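Local coordinates for protein muconate cycloisomerase (Azorhizobium caulinodans, PDB 3MY9) that belongs to the enolase superfamily, pairing an N-terminal capping domain with a barrel domain, and carries bound magnesium ions, at residues 35-40 with 336-341. Sequence-based numbering, arbitrary orientation.
Sequences VKRVLL and EDVLEE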
loop_
_atom_site.group_PDB
_atom_site.type_symbol
_atom_site.label_atom_id
_atom_site.label_comp_id
_atom_site.label_asym_id
_atom_site.label_seq_id
_atom_site.Cartn_x
_atom_site.Cartn_y
_atom_site.Cartn_z
ATOM N N VAL A 35 -47.948 9.864 -14.122
ATOM C CA VAL A 35 -46.783 8.980 -14.201
ATOM C C VAL A 35 -47.235 7.663 -14.803
ATOM O O VAL A 35 -48.390 7.268 -14.635
ATOM C CB VAL A 35 -46.159 8.695 -12.824
ATOM C CG1 VAL A 35 -45.773 9.992 -12.120
ATOM C CG2 VAL A 35 -47.116 7.861 -11.968
ATOM N N LYS A 36 -46.330 6.995 -15.508
ATOM C CA LYS A 36 -46.638 5.702 -16.101
ATOM C C LYS A 36 -45.904 4.604 -15.327
ATOM O O LYS A 36 -44.780 4.805 -14.862
ATOM C CB LYS A 36 -46.272 5.688 -17.587
ATOM N N ARG A 37 -46.561 3.455 -15.182
ATOM C CA ARG A 37 -46.053 2.354 -14.372
ATOM C C ARG A 37 -46.231 1.026 -15.102
ATOM O O ARG A 37 -47.240 0.802 -15.764
ATOM C CB ARG A 37 -46.800 2.305 -13.033
ATOM C CG ARG A 37 -46.748 3.609 -12.206
ATOM C CD ARG A 37 -47.899 3.685 -11.222
ATOM N NE ARG A 37 -47.884 2.559 -10.296
ATOM C CZ ARG A 37 -48.896 2.197 -9.509
ATOM N NH1 ARG A 37 -50.041 2.872 -9.514
ATOM N NH2 ARG A 37 -48.753 1.145 -8.702
ATOM N N VAL A 38 -45.243 0.148 -14.975
ATOM C CA VAL A 38 -45.302 -1.187 -15.572
ATOM C C VAL A 38 -45.673 -2.177 -14.474
ATOM O O VAL A 38 -44.918 -2.354 -13.502
ATOM C CB VAL A 38 -43.935 -1.619 -16.173
ATOM C CG1 VAL A 38 -44.134 -2.710 -17.218
ATOM C CG2 VAL A 38 -43.184 -0.422 -16.764
ATOM N N LEU A 39 -46.832 -2.805 -14.619
ATOM C CA LEU A 39 -47.289 -3.820 -13.689
ATOM C C LEU A 39 -47.350 -5.159 -14.412
ATOM O O LEU A 39 -47.750 -5.235 -15.575
ATOM C CB LEU A 39 -48.661 -3.459 -13.132
ATOM C CG LEU A 39 -48.898 -1.988 -12.836
ATOM C CD1 LEU A 39 -50.378 -1.765 -12.575
ATOM C CD2 LEU A 39 -48.028 -1.512 -11.674
ATOM N N LEU A 40 -46.943 -6.207 -13.709
ATOM C CA LEU A 40 -46.887 -7.558 -14.241
ATOM C C LEU A 40 -47.757 -8.430 -13.364
ATOM O O LEU A 40 -47.624 -8.413 -12.144
ATOM C CB LEU A 40 -45.439 -8.069 -14.196
ATOM C CG LEU A 40 -45.169 -9.555 -14.472
ATOM C CD1 LEU A 40 -45.181 -9.846 -15.965
ATOM C CD2 LEU A 40 -43.822 -9.967 -13.847
ATOM N N GLU A 336 -54.191 8.145 -6.461
ATOM C CA GLU A 336 -54.975 6.902 -6.512
ATOM C C GLU A 336 -54.091 5.750 -6.991
ATOM O O GLU A 336 -53.257 5.922 -7.885
ATOM C CB GLU A 336 -56.209 7.051 -7.415
ATOM N N ASP A 337 -54.281 4.583 -6.383
ATOM C CA ASP A 337 -53.455 3.411 -6.662
ATOM C C ASP A 337 -54.368 2.222 -6.966
ATOM O O ASP A 337 -55.577 2.299 -6.762
ATOM C CB ASP A 337 -52.550 3.121 -5.454
ATOM C CG ASP A 337 -51.279 2.356 -5.822
ATOM O OD1 ASP A 337 -50.501 2.028 -4.902
ATOM O OD2 ASP A 337 -51.049 2.076 -7.019
ATOM N N VAL A 338 -53.782 1.136 -7.465
ATOM C CA VAL A 338 -54.549 -0.059 -7.865
ATOM C C VAL A 338 -54.753 -1.074 -6.724
ATOM O O VAL A 338 -55.400 -2.094 -6.927
ATOM C CB VAL A 338 -53.882 -0.778 -9.070
ATOM C CG1 VAL A 338 -54.010 0.068 -10.328
ATOM C CG2 VAL A 338 -52.399 -1.096 -8.767
ATOM N N LEU A 339 -54.192 -0.803 -5.541
ATOM C CA LEU A 339 -54.404 -1.661 -4.378
ATOM C C LEU A 339 -55.809 -1.456 -3.808
ATOM O O LEU A 339 -56.308 -0.330 -3.754
ATOM C CB LEU A 339 -53.369 -1.385 -3.282
ATOM C CG LEU A 339 -51.865 -1.584 -3.565
ATOM C CD1 LEU A 339 -51.072 -1.570 -2.270
ATOM C CD2 LEU A 339 -51.602 -2.869 -4.298
ATOM N N GLU A 340 -56.444 -2.555 -3.401
ATOM C CA GLU A 340 -57.705 -2.505 -2.665
ATOM C C GLU A 340 -57.502 -1.700 -1.376
ATOM O O GLU A 340 -58.365 -0.892 -1.008
ATOM C CB GLU A 340 -58.209 -3.931 -2.371
ATOM C CG GLU A 340 -59.583 -4.034 -1.721
ATOM C CD GLU A 340 -60.756 -4.016 -2.710
ATOM O OE1 GLU A 340 -60.775 -4.830 -3.662
ATOM O OE2 GLU A 340 -61.676 -3.196 -2.512
ATOM N N GLU A 341 -56.359 -1.920 -0.707
ATOM C CA GLU A 341 -55.958 -1.126 0.469
ATOM C C GLU A 341 -54.505 -0.675 0.408
ATOM O O GLU A 341 -53.618 -1.448 0.066
ATOM C CB GLU A 341 -56.172 -1.902 1.765
ATOM C CG GLU A 341 -57.631 -2.037 2.127
ATOM C CD GLU A 341 -57.861 -2.621 3.508
ATOM O OE1 GLU A 341 -58.874 -2.208 4.145
ATOM O OE2 GLU A 341 -57.044 -3.483 3.938
#
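Arg37 reaches from its strand to Asp337 and holds one carboxylate oxygen with both terminal nitrogens, a worked example of how a buried ion pair can fasten a loop to a strand across a wide backbone gap. The CA atoms of Arg37 and Asp337 are 10.7 Å apart, and the arginine chain spans most of that distance, bent at chi3 (59°). NH1 lies 2.8 Å from OD2 of Asp337 and NH2 3.0 Å from the same atom. The grip is thus end-on and forked onto one oxygen, and neither N-H points straight at it. NH2 uses the syn lone pair of OD2, whereas NH1 meets it on the anti side, well out of the carboxylate plane. The two flat groups are turned 52° against each other. With CG anti to the backbone N (chi1 -155°), the carboxylate of Asp337 swings nearer the strand than its CB direction suggests, and OD2 also takes a weak bond from the N of Val338, 2.9 Å away. OE2 of Glu53 forms a salt bridge with NE of Arg37, and OG of Ser18 hydrogen-bonds NH1; these further partners fix the rotation of the guanidinium, and the two carboxylates probably offset its charge in this buried setting. Beside the ion pair, CG2 of Val338 approaches NH2 of Arg37 obliquely and makes a loose apolar contact with CD1 of Leu39 at 4.4 Å. Strand 35-44 runs between strands 8-21 and 49-54 in an antiparallel sheet, and Arg37 and Leu39 both rest on Val16 of the former. Strand 333-334 also pairs antiparallel with strand 8-21, so the loop carrying Asp337 and Val338 emerges from the sheet it is bonded back to, before the chain continues to strands 345-346 and 349-351 of the mixed barrel sheet.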